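Side-chain contacts in 7,8-dihydro-6-hydroxymethylpterin pyrophosphokinase-dihydropteroate synthase (Plasmodium falciparum, PDB 6JWS), which probably catalyses two consecutive steps of folate biosynthesis, pyrophosphorylation of 6-hydroxymethyl-7,8-dihydropterin by ATP and condensation of the resulting diphosphate with 4-aminobenzoate to give 7,8-dihydropteroate: residues B[33-36]-B[37-40]; B[184-187]-B[188-192]. The protein carries 1 engineered substitution. All blocks are in the same frame, centred on the assembly; numbering follows the deposited sequence.

Contact 1 of 2, residues B[33-36]-B[37-40]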
ATOM      1  N   ILE B  33      35.369  -1.459  11.156  1.00 27.92           N
ATOM      2  CA  ILE B  33      36.170  -0.374  11.694  1.00 28.36           C
ATOM      3  C   ILE B  33      35.562   0.083  13.015  1.00 27.63           C
ATOM      4  O   ILE B  33      36.260   0.162  14.032  1.00 28.13           O
ATOM      5  CB  ILE B  33      36.309   0.792  10.682  1.00 31.56           C
ATOM      6  CG1 ILE B  33      36.978   0.387   9.360  1.00 33.33           C
ATOM      7  CG2 ILE B  33      36.998   1.996  11.314  1.00 29.16           C
ATOM      8  CD1 ILE B  33      37.990  -0.734   9.482  1.00 35.06           C
ATOM      9  N   LEU B  34      34.254   0.370  12.999  1.00 27.48           N
ATOM     10  CA  LEU B  34      33.632   0.990  14.161  1.00 27.59           C
ATOM     11  C   LEU B  34      33.508  -0.004  15.316  1.00 26.26           C
ATOM     12  O   LEU B  34      33.675   0.374  16.478  1.00 24.90           O
ATOM     13  CB  LEU B  34      32.305   1.650  13.769  1.00 28.85           C
ATOM     14  CG  LEU B  34      32.445   2.864  12.848  1.00 29.80           C
ATOM     15  CD1 LEU B  34      31.129   3.195  12.154  1.00 29.51           C
ATOM     16  CD2 LEU B  34      32.972   4.071  13.614  1.00 30.06           C
ATOM     17  N   GLU B  35      33.283  -1.284  15.000  1.00 25.45           N
ATOM     18  CA  GLU B  35      33.208  -2.284  16.060  1.00 28.93           C
ATOM     19  C   GLU B  35      34.586  -2.588  16.670  1.00 29.42           C
ATOM     20  O   GLU B  35      34.689  -2.881  17.860  1.00 29.28           O
ATOM     21  CB  GLU B  35      32.442  -3.531  15.607  1.00 29.34           C
ATOM     22  CG  GLU B  35      30.978  -3.253  15.305  1.00 29.04           C
ATOM     23  CD  GLU B  35      29.992  -4.412  15.272  1.00 30.44           C
ATOM     24  OE1 GLU B  35      30.391  -5.548  14.905  1.00 31.21           O
ATOM     25  OE2 GLU B  35      28.810  -4.171  15.615  1.00 30.85           O
ATOM     26  N   THR B  36      35.646  -2.524  15.855  1.00 29.84           N
ATOM     27  CA  THR B  36      37.015  -2.672  16.339  1.00 30.09           C
ATOM     28  C   THR B  36      37.308  -1.581  17.374  1.00 29.77           C
ATOM     29  O   THR B  36      37.813  -1.867  18.460  1.00 29.10           O
ATOM     30  CB  THR B  36      38.018  -2.678  15.168  1.00 31.46           C
ATOM     31  OG1 THR B  36      37.759  -3.782  14.294  1.00 29.52           O
ATOM     32  CG2 THR B  36      39.467  -2.682  15.610  1.00 32.17           C
ATOM     33  N   ALA B  37      36.951  -0.331  17.042  1.00 29.30           N
ATOM     34  CA  ALA B  37      37.097   0.781  17.971  1.00 27.32           C
ATOM     35  C   ALA B  37      36.242   0.571  19.215  1.00 27.08           C
ATOM     36  O   ALA B  37      36.695   0.897  20.311  1.00 29.84           O
ATOM     37  CB  ALA B  37      36.793   2.101  17.297  1.00 27.88           C
ATOM     38  N   LEU B  38      35.020   0.028  19.065  1.00 27.59           N
ATOM     39  CA  LEU B  38      34.197  -0.245  20.245  1.00 27.58           C
ATOM     40  C   LEU B  38      34.933  -1.189  21.189  1.00 27.61           C
ATOM     41  O   LEU B  38      34.948  -0.954  22.393  1.00 30.15           O
ATOM     42  CB  LEU B  38      32.845  -0.869  19.883  1.00 27.39           C
ATOM     43  CG  LEU B  38      31.760   0.077  19.362  1.00 28.97           C
ATOM     44  CD1 LEU B  38      30.526  -0.721  18.954  1.00 29.04           C
ATOM     45  CD2 LEU B  38      31.387   1.122  20.395  1.00 26.83           C
ATOM     46  N   HIS B  39      35.495  -2.272  20.637  1.00 28.63           N
ATOM     47  CA  HIS B  39      36.259  -3.231  21.418  1.00 30.82           C
ATOM     48  C   HIS B  39      37.419  -2.545  22.134  1.00 29.60           C
ATOM     49  O   HIS B  39      37.593  -2.732  23.332  1.00 32.80           O
ATOM     50  CB  HIS B  39      36.785  -4.363  20.531  1.00 32.56           C
ATOM     51  CG  HIS B  39      35.719  -5.256  20.005  1.00 39.18           C
ATOM     52  ND1 HIS B  39      34.823  -5.910  20.840  1.00 40.07           N
ATOM     53  CD2 HIS B  39      35.439  -5.660  18.742  1.00 39.53           C
ATOM     54  CE1 HIS B  39      34.019  -6.652  20.108  1.00 42.26           C
ATOM     55  NE2 HIS B  39      34.370  -6.507  18.814  1.00 40.94           N
ATOM     56  N   LEU B  40      38.198  -1.744  21.394  1.00 29.50           N
ATOM     57  CA  LEU B  40      39.368  -1.092  21.963  1.00 28.19           C
ATOM     58  C   LEU B  40      38.960  -0.109  23.053  1.00 28.72           C
ATOM     59  O   LEU B  40      39.665   0.019  24.057  1.00 30.80           O
ATOM     60  CB  LEU B  40      40.203  -0.455  20.848  1.00 28.01           C
ATOM     61  CG  LEU B  40      40.807  -1.470  19.875  1.00 27.41           C
ATOM     62  CD1 LEU B  40      41.474  -0.788  18.694  1.00 26.26           C
ATOM     63  CD2 LEU B  40      41.782  -2.399  20.589  1.00 27.80           C
TER

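Contact 2 of 2, residues B[184-187]-B[188-192]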
ATOM      1  N   ILE B 184      42.903   7.704  23.493  1.00 33.47           N
ATOM      2  CA  ILE B 184      42.114   7.600  22.276  1.00 33.64           C
ATOM      3  C   ILE B 184      43.036   7.724  21.065  1.00 37.45           C
ATOM      4  O   ILE B 184      42.896   6.979  20.090  1.00 40.23           O
ATOM      5  CB  ILE B 184      40.974   8.641  22.263  1.00 34.43           C
ATOM      6  CG1 ILE B 184      39.806   8.212  23.157  1.00 33.90           C
ATOM      7  CG2 ILE B 184      40.513   8.927  20.839  1.00 33.63           C
ATOM      8  CD1 ILE B 184      38.927   9.356  23.602  1.00 32.34           C
ATOM      9  N   LYS B 185      43.978   8.677  21.136  1.00 40.38           N
ATOM     10  CA  LYS B 185      44.962   8.879  20.079  1.00 41.08           C
ATOM     11  C   LYS B 185      45.791   7.614  19.894  1.00 39.06           C
ATOM     12  O   LYS B 185      46.098   7.247  18.765  1.00 38.54           O
ATOM     13  CB  LYS B 185      45.825  10.116  20.350  1.00 42.71           C
ATOM     14  CG  LYS B 185      45.095  11.448  20.249  1.00 40.90           C
ATOM     15  CD  LYS B 185      44.542  11.718  18.864  1.00 42.07           C
ATOM     16  CE  LYS B 185      43.557  12.871  18.852  1.00 42.40           C
ATOM     17  NZ  LYS B 185      43.173  13.235  17.471  1.00 42.53           N
ATOM     18  N   TYR B 186      46.108   6.936  21.004  1.00 40.72           N
ATOM     19  CA  TYR B 186      46.788   5.653  20.944  1.00 44.75           C
ATOM     20  C   TYR B 186      45.931   4.653  20.168  1.00 45.58           C
ATOM     21  O   TYR B 186      46.398   4.069  19.185  1.00 46.74           O
ATOM     22  CB  TYR B 186      47.192   5.165  22.342  1.00 51.34           C
ATOM     23  CG  TYR B 186      48.010   3.897  22.328  1.00 57.77           C
ATOM     24  CD1 TYR B 186      49.322   3.900  21.878  1.00 60.13           C
ATOM     25  CD2 TYR B 186      47.470   2.687  22.739  1.00 59.45           C
ATOM     26  CE1 TYR B 186      50.083   2.743  21.842  1.00 62.95           C
ATOM     27  CE2 TYR B 186      48.220   1.522  22.717  1.00 64.57           C
ATOM     28  CZ  TYR B 186      49.529   1.548  22.265  1.00 65.87           C
ATOM     29  OH  TYR B 186      50.277   0.408  22.225  1.00 69.46           O
ATOM     30  N   ILE B 187      44.665   4.502  20.593  1.00 43.79           N
ATOM     31  CA  ILE B 187      43.712   3.613  19.940  1.00 39.81           C
ATOM     32  C   ILE B 187      43.661   3.891  18.435  1.00 38.42           C
ATOM     33  O   ILE B 187      43.737   2.960  17.638  1.00 38.70           O
ATOM     34  CB  ILE B 187      42.322   3.686  20.617  1.00 38.23           C
ATOM     35  CG1 ILE B 187      42.324   2.999  21.983  1.00 34.19           C
ATOM     36  CG2 ILE B 187      41.230   3.116  19.716  1.00 38.26           C
ATOM     37  CD1 ILE B 187      41.174   3.394  22.870  1.00 32.37           C
ATOM     38  N   GLU B 188      43.563   5.168  18.039  1.00 38.10           N
ATOM     39  CA  GLU B 188      43.478   5.488  16.618  1.00 41.42           C
ATOM     40  C   GLU B 188      44.706   4.953  15.890  1.00 42.27           C
ATOM     41  O   GLU B 188      44.568   4.301  14.855  1.00 42.31           O
ATOM     42  CB  GLU B 188      43.336   6.990  16.339  1.00 40.89           C
ATOM     43  CG  GLU B 188      42.007   7.574  16.772  1.00 42.70           C
ATOM     44  CD  GLU B 188      41.747   9.025  16.414  1.00 45.93           C
ATOM     45  OE1 GLU B 188      42.217   9.480  15.353  1.00 52.46           O
ATOM     46  OE2 GLU B 188      41.047   9.698  17.191  1.00 53.46           O
ATOM     47  N   GLU B 189      45.891   5.244  16.447  1.00 45.97           N
ATOM     48  CA  GLU B 189      47.167   4.857  15.861  1.00 45.73           C
ATOM     49  C   GLU B 189      47.250   3.338  15.741  1.00 42.78           C
ATOM     50  O   GLU B 189      47.707   2.837  14.717  1.00 42.13           O
ATOM     51  CB  GLU B 189      48.349   5.401  16.670  1.00 50.26           C
ATOM     52  CG  GLU B 189      48.671   6.861  16.402  1.00 53.71           C
ATOM     53  CD  GLU B 189      49.082   7.210  14.978  1.00 63.89           C
ATOM     54  OE1 GLU B 189      49.629   6.318  14.271  1.00 59.51           O
ATOM     55  OE2 GLU B 189      48.860   8.383  14.574  1.00 62.88           O
ATOM     56  N   LEU B 190      46.787   2.618  16.773  1.00 44.32           N
ATOM     57  CA  LEU B 190      46.802   1.160  16.748  1.00 45.55           C
ATOM     58  C   LEU B 190      46.070   0.652  15.509  1.00 47.07           C
ATOM     59  O   LEU B 190      46.465  -0.352  14.919  1.00 47.00           O
ATOM     60  CB  LEU B 190      46.144   0.600  18.011  1.00 45.71           C
ATOM     61  CG  LEU B 190      47.035   0.382  19.235  1.00 49.28           C
ATOM     62  CD1 LEU B 190      46.232  -0.283  20.346  1.00 44.45           C
ATOM     63  CD2 LEU B 190      48.262  -0.461  18.902  1.00 48.68           C
ATOM     64  N   MET B 191      45.003   1.361  15.122  1.00 48.83           N
ATOM     65  CA  MET B 191      44.160   0.922  14.021  1.00 50.60           C
ATOM     66  C   MET B 191      44.799   1.288  12.683  1.00 53.74           C
ATOM     67  O   MET B 191      44.269   0.925  11.628  1.00 48.86           O
ATOM     68  CB  MET B 191      42.736   1.476  14.144  1.00 45.41           C
ATOM     69  CG  MET B 191      41.944   0.759  15.224  1.00 46.63           C
ATOM     70  SD  MET B 191      40.238   1.319  15.452  1.00 43.49           S
ATOM     71  CE  MET B 191      40.497   2.779  16.453  1.00 48.67           C
ATOM     72  N   LYS B 192      45.947   1.984  12.765  1.00 60.86           N
ATOM     73  CA  LYS B 192      46.868   2.263  11.663  1.00 63.01           C
ATOM     74  C   LYS B 192      46.241   3.253  10.678  1.00 59.91           C
ATOM     75  O   LYS B 192      46.599   4.435  10.784  1.00 63.35           O
ATOM     76  CB  LYS B 192      47.377   0.981  10.993  1.00 62.51           C
ATOM     77  CG  LYS B 192      47.540   1.052   9.478  1.00 69.56           C
ATOM     78  CD  LYS B 192      48.381  -0.071   8.889  1.00 69.64           C
ATOM     79  CE  LYS B 192      49.843   0.296   8.738  1.00 73.14           C
ATOM     80  NZ  LYS B 192      50.525   0.434  10.049  1.00 71.84           N
TER

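Contact 1 of 2, residues B[33-36]-B[37-40]
H39 N donates to E35 O at 3.0 Å and L40 N to T36 O at the same separation, with N-H...O angles of 165° and 161°. Two more i to i+4 bonds, A37 N to I33 O and L38 N to L34 O (2.9 Å), make the helix continuous here. Around these carbonyls the later side chains close in: CG of L40 lies 3.3 Å from T36 O, and CD2 of H39 comes within 3.0 Å of E35 O, the ring meeting that oxygen obliquely. The H39 torsion (chi1 -68°) sets CG beside its own backbone N, which explains why the ring leans back over the preceding turn; beyond the helix it stacks with F523. The polar end of E35 is engaged otherwise, in a salt bridge with R571 and a hydrogen bond with the hydroxyl of Y570, while T36 OG1 bonds to L32 O. With OG1 turned back to that carbonyl, T36 offers its methyl to L40: the side chains run alongside, CG2 to CD1 4.1 Å. L34 and L38 pack on L22 of strand 16-24. The arrangement amounts to two regular, buried turns of helix 30-44, laid against the antiparallel sheet of the HPPK domain.

Contact 2 of 2, residues B[184-187]-B[188-192]
At the C-terminal end of helix 177-190, beside the nucleotide site, Y186 and L190 meet one turn apart. CG of L190 stands 4.2 Å from the centroid of the Y186 ring, 25° off the normal, a CH-pi contact over one face and offset toward the rim; L190 CD1 reaches Y186 CE2 at 3.6 Å. Y186 has CG anti to the backbone N (chi1 -175°), which swings the ring toward the C-terminal turn and over L190. Where the helix gives out, I187 and M191 lie side by side, with CG2 of I187 a tight 3.4 Å from CE of M191, whose chain bends at chi3 (-81°) to bring the methyl back. K185 NZ and E188 OE2 are 4.1 Å apart, opposite charges beyond salt-bridge range; the hydrogen bond of E188 OE2 comes instead from I209 N. Backbone bonds run from E188 N to I184 O (2.8 Å) through L190 N to Y186 O; M191 N is then shared between I187 O (3.2 Å) and E188 O, and K192 N to E189 O follows as the helix tightens. K185 contacts the bound ATP and E188 is a known magnesium ligand, though none is bound to it here: this is a helix end at the HPPK nucleotide site.

How the contacts relate
Both contacts are i to i+4 turns of helices in the HPPK part, their centres about 11 Å apart, and the two helices pack on each other. M191 is the joint: its CG meets CD1 of L40 at 3.8 Å and its CE meets CB of A37 at 3.9 Å, while I187 CD1 approaches L40 O at 3.9 Å. Contact 1 is wholly buried, its side chains given largely to aliphatic and ring packing. Contact 2 is more open at E188, E189 and L190 and brings charges together: K185 reaches the ATP, and E188 lies beside the metal-binding strand 208-214. Both rest on the same antiparallel sheet, contact 1 on strands 16-24 and 163-172, contact 2 on strand 208-214.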